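PDB 6Q2F: glycoside hydrolase family protein from Novosphingobium sp. PP1Y, which acts as an alpha-L-rhamnosidase, a glycoside hydrolase that probably releases terminal alpha-L-rhamnose from its glycoside substrates. Local coordinates for residues E120-D125 with G493-R498; M482-A487 with H574-K579. All coordinates share one frame; numbering follows the deposited sequence.

The four segments alternate along the chain: 120-125, 482-487, 493-498, 574-579, so the two contacts interleave. Their centres lie 12 Å apart, and they meet through a probable hydrogen bond from Lys-579 N to Arg-498 O (3.0 Å) and packing of Leu-578 CD2 on Val-497 O (3.3 Å). Strands 127-131, 497-502 and 579-582 are parallel neighbours in a closed ring of eight, consistent with a (beta/alpha)8 barrel. Both interactions join helix ends and loops where these strands begin. Four of the five sodium ligands, Asp-503, Ser-504, Glu-583 and Glu-586, follow the far ends of strands 497-502 and 579-582, consistent with a site toward the other end of the barrel; Glu-644, on strand 642-649, is the fifth.

Interaction 1: residues E120-D125 with G493-R498; sequences EADRLD and GKRGVR
Arg-495 takes hold of Asp-122 side-on, presenting NE and NH2 to the two carboxylate oxygens. Arg-495 NE donates to Asp-122 OD1 at 3.1 Å and Arg-495 NH2 to Asp-122 OD2 at 2.9 Å, a bidentate salt bridge. The two flat groups stand 59° apart: OD2 is met on its syn side though well out of plane, whereas OD1 is approached from above the carboxylate. Both oxygens are tilted from the guanidinium plane. The arginine chain is bent at chi3 (79°), which brings the edge carrying NE and NH2 round to the carboxylate; Asp-122, with CG trans to its own N, reaches out from the helix to meet it. Asp-122 OD1 also lies 3.6 Å from Arg-495 CG. A water joins Asp-122 OD1 to Gly-496 N, accepting from that amide at 3.1 Å, so OD1 receives both an arginine N-H and a water proton. The pairing ties the last turn of helix 108-124, closed by a Schellman motif at Asp-125, to the loop leading into strand 497-502, on the side of the (beta/alpha)8 barrel where strands 127-131 and 497-502 begin. Replacing Asp-122 by an alanine would probably leave the Arg-495 guanidinium without its counter-charge and free to swing, and deprive the bridging water of its acceptor. Inside the loop, Arg-498 NE donates to Gly-493 O at 2.8 Å, in the carbonyl plane and on a lone pair, while Lys-494 O sits over the centre of the Arg-498 guanidinium. On the helix, Arg-123 grips Glu-120 with NE and NH2, and Glu-120 also pairs with Arg-72 of helix 68-81.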
ATOM      1  N   GLU A 120      29.065  10.308   4.489  1.00 28.45           N
ATOM      2  CA  GLU A 120      29.474   9.046   3.886  1.00 30.54           C
ATOM      3  C   GLU A 120      28.635   8.742   2.660  1.00 35.90           C
ATOM      4  O   GLU A 120      29.157   8.232   1.663  1.00 28.10           O
ATOM      5  CB  GLU A 120      29.364   7.906   4.897  1.00 31.61           C
ATOM      6  CG  GLU A 120      30.471   7.902   5.945  1.00 36.86           C
ATOM      7  CD  GLU A 120      31.827   7.573   5.353  1.00 40.58           C
ATOM      8  OE1 GLU A 120      32.092   6.376   5.095  1.00 39.77           O
ATOM      9  OE2 GLU A 120      32.622   8.513   5.140  1.00 40.44           O
ATOM     10  N   ALA A 121      27.330   9.023   2.716  1.00 30.15           N
ATOM     11  CA  ALA A 121      26.502   8.806   1.532  1.00 27.03           C
ATOM     12  C   ALA A 121      26.937   9.734   0.408  1.00 28.71           C
ATOM     13  O   ALA A 121      27.055   9.314  -0.746  1.00 26.96           O
ATOM     14  CB  ALA A 121      25.025   9.016   1.864  1.00 22.88           C
ATOM     15  N   ASP A 122      27.197  11.005   0.734  1.00 28.00           N
ATOM     16  CA  ASP A 122      27.736  11.922  -0.258  1.00 28.94           C
ATOM     17  C   ASP A 122      29.046  11.388  -0.828  1.00 30.73           C
ATOM     18  O   ASP A 122      29.215  11.309  -2.046  1.00 29.12           O
ATOM     19  CB  ASP A 122      27.934  13.296   0.374  1.00 28.34           C
ATOM     20  CG  ASP A 122      28.528  14.301  -0.589  1.00 36.03           C
ATOM     21  OD1 ASP A 122      27.809  14.722  -1.530  1.00 34.01           O
ATOM     22  OD2 ASP A 122      29.702  14.676  -0.402  1.00 39.39           O
ATOM     23  N   ARG A 123      29.984  11.009   0.046  1.00 31.78           N
ATOM     24  CA  ARG A 123      31.283  10.521  -0.412  1.00 31.78           C
ATOM     25  C   ARG A 123      31.138   9.264  -1.269  1.00 33.67           C
ATOM     26  O   ARG A 123      31.829   9.108  -2.282  1.00 31.41           O
ATOM     27  CB  ARG A 123      32.175  10.234   0.790  1.00 29.25           C
ATOM     28  CG  ARG A 123      33.478   9.546   0.445  1.00 37.77           C
ATOM     29  CD  ARG A 123      34.365   9.393   1.685  1.00 48.59           C
ATOM     30  NE  ARG A 123      33.938   8.283   2.535  1.00 51.51           N
ATOM     31  CZ  ARG A 123      34.207   7.005   2.281  1.00 47.99           C
ATOM     32  NH1 ARG A 123      34.912   6.673   1.198  1.00 51.81           N
ATOM     33  NH2 ARG A 123      33.767   6.054   3.105  1.00 37.49           N
ATOM     34  N   LEU A 124      30.245   8.361  -0.881  1.00 27.83           N
ATOM     35  CA  LEU A 124      30.086   7.075  -1.537  1.00 27.80           C
ATOM     36  C   LEU A 124      29.065   7.099  -2.667  1.00 32.40           C
ATOM     37  O   LEU A 124      28.844   6.063  -3.303  1.00 35.44           O
ATOM     38  CB  LEU A 124      29.696   6.017  -0.501  1.00 28.60           C
ATOM     39  CG  LEU A 124      30.822   5.728   0.485  1.00 35.88           C
ATOM     40  CD1 LEU A 124      30.392   4.759   1.588  1.00 40.41           C
ATOM     41  CD2 LEU A 124      32.016   5.163  -0.283  1.00 36.23           C
ATOM     42  N   ASP A 125      28.447   8.247  -2.938  1.00 31.08           N
ATOM     43  CA  ASP A 125      27.473   8.385  -4.019  1.00 33.54           C
ATOM     44  C   ASP A 125      26.272   7.457  -3.812  1.00 31.29           C
ATOM     45  O   ASP A 125      25.843   6.740  -4.711  1.00 36.82           O
ATOM     46  CB  ASP A 125      28.120   8.151  -5.393  1.00 38.82           C
ATOM     47  CG  ASP A 125      27.204   8.559  -6.532  1.00 54.85           C
ATOM     48  OD1 ASP A 125      26.184   9.223  -6.243  1.00 68.24           O
ATOM     49  OD2 ASP A 125      27.488   8.220  -7.698  1.00 60.13           O
ATOM     50  N   GLY A 493      19.504  18.457   0.685  1.00 29.46           N
ATOM     51  CA  GLY A 493      19.133  19.034  -0.601  1.00 27.73           C
ATOM     52  C   GLY A 493      19.901  18.383  -1.731  1.00 25.64           C
ATOM     53  O   GLY A 493      19.643  17.223  -2.055  1.00 23.39           O
ATOM     54  N   LYS A 494      20.856  19.107  -2.317  1.00 23.99           N
ATOM     55  CA  LYS A 494      21.604  18.589  -3.457  1.00 29.22           C
ATOM     56  C   LYS A 494      22.681  17.591  -3.052  1.00 33.32           C
ATOM     57  O   LYS A 494      23.170  16.847  -3.905  1.00 36.70           O
ATOM     58  CB  LYS A 494      22.236  19.741  -4.230  1.00 31.71           C
ATOM     59  CG  LYS A 494      21.180  20.662  -4.838  1.00 46.76           C
ATOM     60  CD  LYS A 494      21.789  21.674  -5.790  1.00 59.31           C
ATOM     61  CE  LYS A 494      20.846  21.937  -6.951  1.00 67.21           C
ATOM     62  NZ  LYS A 494      21.496  22.729  -8.032  1.00 74.11           N
ATOM     63  N   ARG A 495      23.044  17.549  -1.772  1.00 31.54           N
ATOM     64  CA  ARG A 495      24.077  16.656  -1.281  1.00 29.15           C
ATOM     65  C   ARG A 495      23.622  16.084   0.051  1.00 29.53           C
ATOM     66  O   ARG A 495      22.817  16.695   0.760  1.00 24.62           O
ATOM     67  CB  ARG A 495      25.411  17.400  -1.142  1.00 31.50           C
ATOM     68  CG  ARG A 495      26.081  17.709  -2.501  1.00 37.67           C
ATOM     69  CD  ARG A 495      27.340  18.547  -2.321  1.00 42.08           C
ATOM     70  NE  ARG A 495      28.491  17.751  -1.893  1.00 51.10           N
ATOM     71  CZ  ARG A 495      29.556  18.245  -1.259  1.00 56.83           C
ATOM     72  NH1 ARG A 495      29.623  19.538  -0.954  1.00 61.43           N
ATOM     73  NH2 ARG A 495      30.554  17.438  -0.911  1.00 50.96           N
ATOM     74  N   GLY A 496      24.137  14.903   0.386  1.00 27.60           N
ATOM     75  CA  GLY A 496      23.814  14.275   1.656  1.00 26.26           C
ATOM     76  C   GLY A 496      22.408  13.705   1.658  1.00 29.30           C
ATOM     77  O   GLY A 496      22.142  12.697   0.993  1.00 27.17           O
ATOM     78  N   VAL A 497      21.507  14.318   2.426  1.00 24.62           N
ATOM     79  CA  VAL A 497      20.098  13.925   2.412  1.00 31.07           C
ATOM     80  C   VAL A 497      19.478  14.450   1.115  1.00 32.12           C
ATOM     81  O   VAL A 497      19.417  15.660   0.889  1.00 23.92           O
ATOM     82  CB  VAL A 497      19.357  14.457   3.645  1.00 30.08           C
ATOM     83  CG1 VAL A 497      17.906  13.986   3.649  1.00 25.19           C
ATOM     84  CG2 VAL A 497      20.048  14.005   4.922  1.00 27.49           C
ATOM     85  N   ARG A 498      19.065  13.535   0.236  1.00 26.35           N
ATOM     86  CA  ARG A 498      18.516  13.921  -1.055  1.00 24.87           C
ATOM     87  C   ARG A 498      17.010  13.825  -1.094  1.00 26.78           C
ATOM     88  O   ARG A 498      16.399  14.332  -2.041  1.00 28.87           O
ATOM     89  CB  ARG A 498      19.066  13.032  -2.186  1.00 24.04           C
ATOM     90  CG  ARG A 498      20.599  12.928  -2.209  1.00 26.04           C
ATOM     91  CD  ARG A 498      21.209  14.319  -2.366  1.00 26.35           C
ATOM     92  NE  ARG A 498      20.589  15.043  -3.464  1.00 32.04           N
ATOM     93  CZ  ARG A 498      20.880  14.852  -4.749  1.00 36.82           C
ATOM     94  NH1 ARG A 498      21.780  13.937  -5.105  1.00 29.59           N
ATOM     95  NH2 ARG A 498      20.248  15.560  -5.682  1.00 30.08           N
TER
HETATM   96  O   HOH W   1      25.603  13.802  -2.104  1.00 31.36           O

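Interaction 2: residues M482-A487 with H574-K579; sequences MYKDAA and HENDLK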
HETATM    1  N   MSE A 482      15.500  20.794  11.534  1.00 25.82           N
HETATM    2  CA  MSE A 482      16.206  19.937  12.470  1.00 28.89           C
HETATM    3  C   MSE A 482      17.289  19.121  11.773  1.00 27.63           C
HETATM    4  O   MSE A 482      18.379  18.961  12.317  1.00 29.97           O
HETATM    5  CB  MSE A 482      15.229  18.988  13.181  1.00 30.03           C
HETATM    6  CG  MSE A 482      14.310  19.688  14.194  1.00 31.27           C
HETATM    7 SE   MSE A 482      12.732  18.622  14.591  1.00 35.48          SE
HETATM    8  CE  MSE A 482      13.561  16.840  14.614  1.00 41.93           C
ATOM      9  N   TYR A 483      17.001  18.629  10.554  1.00 24.71           N
ATOM     10  CA  TYR A 483      17.990  17.817   9.850  1.00 24.11           C
ATOM     11  C   TYR A 483      19.084  18.664   9.219  1.00 27.73           C
ATOM     12  O   TYR A 483      20.231  18.211   9.126  1.00 29.39           O
ATOM     13  CB  TYR A 483      17.309  16.925   8.807  1.00 22.63           C
ATOM     14  CG  TYR A 483      16.865  15.649   9.463  1.00 29.14           C
ATOM     15  CD1 TYR A 483      17.725  14.565   9.561  1.00 23.17           C
ATOM     16  CD2 TYR A 483      15.625  15.560  10.088  1.00 28.76           C
ATOM     17  CE1 TYR A 483      17.342  13.407  10.207  1.00 23.80           C
ATOM     18  CE2 TYR A 483      15.240  14.406  10.737  1.00 27.50           C
ATOM     19  CZ  TYR A 483      16.111  13.327  10.798  1.00 28.31           C
ATOM     20  OH  TYR A 483      15.739  12.175  11.437  1.00 38.50           O
ATOM     21  N   LYS A 484      18.763  19.894   8.809  1.00 26.57           N
ATOM     22  CA  LYS A 484      19.814  20.819   8.391  1.00 27.41           C
ATOM     23  C   LYS A 484      20.736  21.166   9.548  1.00 28.77           C
ATOM     24  O   LYS A 484      21.943  21.364   9.353  1.00 29.38           O
ATOM     25  CB  LYS A 484      19.193  22.089   7.805  1.00 29.45           C
ATOM     26  CG  LYS A 484      18.643  21.882   6.396  1.00 30.02           C
ATOM     27  CD  LYS A 484      17.601  22.903   6.056  1.00 44.41           C
ATOM     28  CE  LYS A 484      18.184  24.207   5.563  1.00 60.31           C
ATOM     29  NZ  LYS A 484      17.183  24.899   4.648  1.00 72.41           N
ATOM     30  N   ASP A 485      20.194  21.270  10.753  1.00 30.41           N
ATOM     31  CA  ASP A 485      21.069  21.471  11.895  1.00 30.81           C
ATOM     32  C   ASP A 485      21.882  20.214  12.179  1.00 31.76           C
ATOM     33  O   ASP A 485      23.097  20.289  12.409  1.00 29.80           O
ATOM     34  CB  ASP A 485      20.248  21.890  13.103  1.00 28.56           C
ATOM     35  CG  ASP A 485      21.029  21.774  14.386  1.00 39.31           C
ATOM     36  OD1 ASP A 485      21.873  22.657  14.644  1.00 36.51           O
ATOM     37  OD2 ASP A 485      20.785  20.803  15.134  1.00 35.45           O
ATOM     38  N   ALA A 486      21.242  19.048  12.129  1.00 23.89           N
ATOM     39  CA  ALA A 486      21.953  17.803  12.432  1.00 26.09           C
ATOM     40  C   ALA A 486      23.029  17.503  11.391  1.00 33.58           C
ATOM     41  O   ALA A 486      24.205  17.327  11.729  1.00 28.82           O
ATOM     42  CB  ALA A 486      20.963  16.640  12.520  1.00 21.96           C
ATOM     43  N   ALA A 487      22.643  17.438  10.114  1.00 23.72           N
ATOM     44  CA  ALA A 487      23.570  17.054   9.057  1.00 29.54           C
ATOM     45  C   ALA A 487      24.441  18.210   8.592  1.00 27.43           C
ATOM     46  O   ALA A 487      25.477  17.972   7.964  1.00 27.72           O
ATOM     47  CB  ALA A 487      22.793  16.480   7.856  1.00 21.11           C
ATOM     48  N   HIS A 574      10.620  20.293  -2.418  1.00 20.78           N
ATOM     49  CA  HIS A 574      11.202  20.880  -3.617  1.00 24.05           C
ATOM     50  C   HIS A 574      11.856  22.215  -3.328  1.00 28.25           C
ATOM     51  O   HIS A 574      12.928  22.513  -3.866  1.00 32.71           O
ATOM     52  CB  HIS A 574      10.126  20.997  -4.695  1.00 21.30           C
ATOM     53  CG  HIS A 574       9.625  19.659  -5.140  1.00 23.83           C
ATOM     54  ND1 HIS A 574       8.417  19.479  -5.776  1.00 28.66           N
ATOM     55  CD2 HIS A 574      10.166  18.422  -4.991  1.00 18.01           C
ATOM     56  CE1 HIS A 574       8.234  18.189  -6.001  1.00 29.55           C
ATOM     57  NE2 HIS A 574       9.287  17.527  -5.549  1.00 25.85           N
ATOM     58  N   GLU A 575      11.235  23.025  -2.473  1.00 23.79           N
ATOM     59  CA  GLU A 575      11.847  24.286  -2.084  1.00 21.16           C
ATOM     60  C   GLU A 575      13.193  24.071  -1.415  1.00 26.45           C
ATOM     61  O   GLU A 575      14.031  24.971  -1.447  1.00 31.15           O
ATOM     62  CB  GLU A 575      10.903  25.069  -1.160  1.00 27.98           C
ATOM     63  CG  GLU A 575       9.666  25.625  -1.900  1.00 28.36           C
ATOM     64  CD  GLU A 575       8.477  25.832  -0.975  1.00 35.73           C
ATOM     65  OE1 GLU A 575       8.696  25.952   0.254  1.00 36.55           O
ATOM     66  OE2 GLU A 575       7.337  25.831  -1.467  1.00 36.91           O
ATOM     67  N   ASN A 576      13.421  22.891  -0.836  1.00 26.79           N
ATOM     68  CA  ASN A 576      14.678  22.544  -0.187  1.00 27.99           C
ATOM     69  C   ASN A 576      15.536  21.592  -1.024  1.00 31.18           C
ATOM     70  O   ASN A 576      16.443  20.950  -0.484  1.00 26.91           O
ATOM     71  CB  ASN A 576      14.404  21.939   1.188  1.00 28.72           C
ATOM     72  CG  ASN A 576      13.925  22.987   2.197  1.00 31.77           C
ATOM     73  OD1 ASN A 576      14.729  23.635   2.854  1.00 34.36           O
ATOM     74  ND2 ASN A 576      12.594  23.150   2.312  1.00 24.47           N
ATOM     75  N   ASP A 577      15.262  21.478  -2.329  1.00 30.84           N
ATOM     76  CA  ASP A 577      16.044  20.635  -3.247  1.00 30.45           C
ATOM     77  C   ASP A 577      15.979  19.156  -2.884  1.00 30.91           C
ATOM     78  O   ASP A 577      16.909  18.405  -3.169  1.00 30.53           O
ATOM     79  CB  ASP A 577      17.511  21.079  -3.317  1.00 29.96           C
ATOM     80  CG  ASP A 577      17.669  22.495  -3.797  1.00 37.31           C
ATOM     81  OD1 ASP A 577      16.995  22.867  -4.770  1.00 37.59           O
ATOM     82  OD2 ASP A 577      18.473  23.231  -3.192  1.00 50.96           O
ATOM     83  N   LEU A 578      14.894  18.739  -2.251  1.00 27.87           N
ATOM     84  CA  LEU A 578      14.671  17.346  -1.907  1.00 25.78           C
ATOM     85  C   LEU A 578      13.644  16.728  -2.855  1.00 30.21           C
ATOM     86  O   LEU A 578      12.739  17.408  -3.347  1.00 32.53           O
ATOM     87  CB  LEU A 578      14.174  17.222  -0.464  1.00 27.48           C
ATOM     88  CG  LEU A 578      15.127  17.711   0.643  1.00 25.17           C
ATOM     89  CD1 LEU A 578      14.410  17.822   1.993  1.00 23.60           C
ATOM     90  CD2 LEU A 578      16.299  16.736   0.777  1.00 19.75           C
ATOM     91  N   LYS A 579      13.788  15.423  -3.096  1.00 26.50           N
ATOM     92  CA  LYS A 579      12.751  14.638  -3.756  1.00 24.73           C
ATOM     93  C   LYS A 579      11.885  13.946  -2.711  1.00 26.83           C
ATOM     94  O   LYS A 579      12.268  13.798  -1.552  1.00 27.79           O
ATOM     95  CB  LYS A 579      13.364  13.598  -4.694  1.00 27.52           C
ATOM     96  CG  LYS A 579      14.298  14.152  -5.731  1.00 46.40           C
ATOM     97  CD  LYS A 579      14.935  13.030  -6.554  1.00 62.50           C
ATOM     98  CE  LYS A 579      16.167  13.521  -7.321  1.00 71.56           C
ATOM     99  NZ  LYS A 579      17.382  13.655  -6.443  1.00 76.76           N
TER
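In both Lys-484 and Asn-576 CG stands opposite the carbonyl carbon (chi1 -76° and -72° respectively), and the CB of each points to the other segment. A bend at chi3 of the lysine (83°) turns CE and NZ out of the extended line. The amide of Asn-576 offers OD1 to the ammonium group. The two side chains meet at roughly a right angle, and their sole approach within 4.5 Å is Lys-484 NZ to Asn-576 OD1 at 3.3 Å, a weak hydrogen bond. The backbones stay well apart, with the CA atoms of Lys-484 and Asn-576 separated by 10.1 Å, and just 52 Å² of surface is buried in total. This is a thin polar bridge at the surface, without the close packing of a helix interface. The stronger tie of the asparagine is at its other branch: ND2 bonds to Val-572 O, one turn back, which fixes the amide flip and leaves OD1 directed at the lysine. Asn-576 lies where helix 543-575 ends, in a Schellman motif whose residue of positive phi is Asp-577; Asp-577 N returns to His-574 O at 3.0 Å, and Leu-578 N also bonds back into the last turn. Beside the bridge, Asn-576 and Leu-578 rest on Ile-480 of helix 469-487. That helix packs on helix 108-124 through Tyr-483, Ala-486 and Ala-487, and beyond the turn the chain enters strand 579-582, neighbour of strand 497-502 in the barrel.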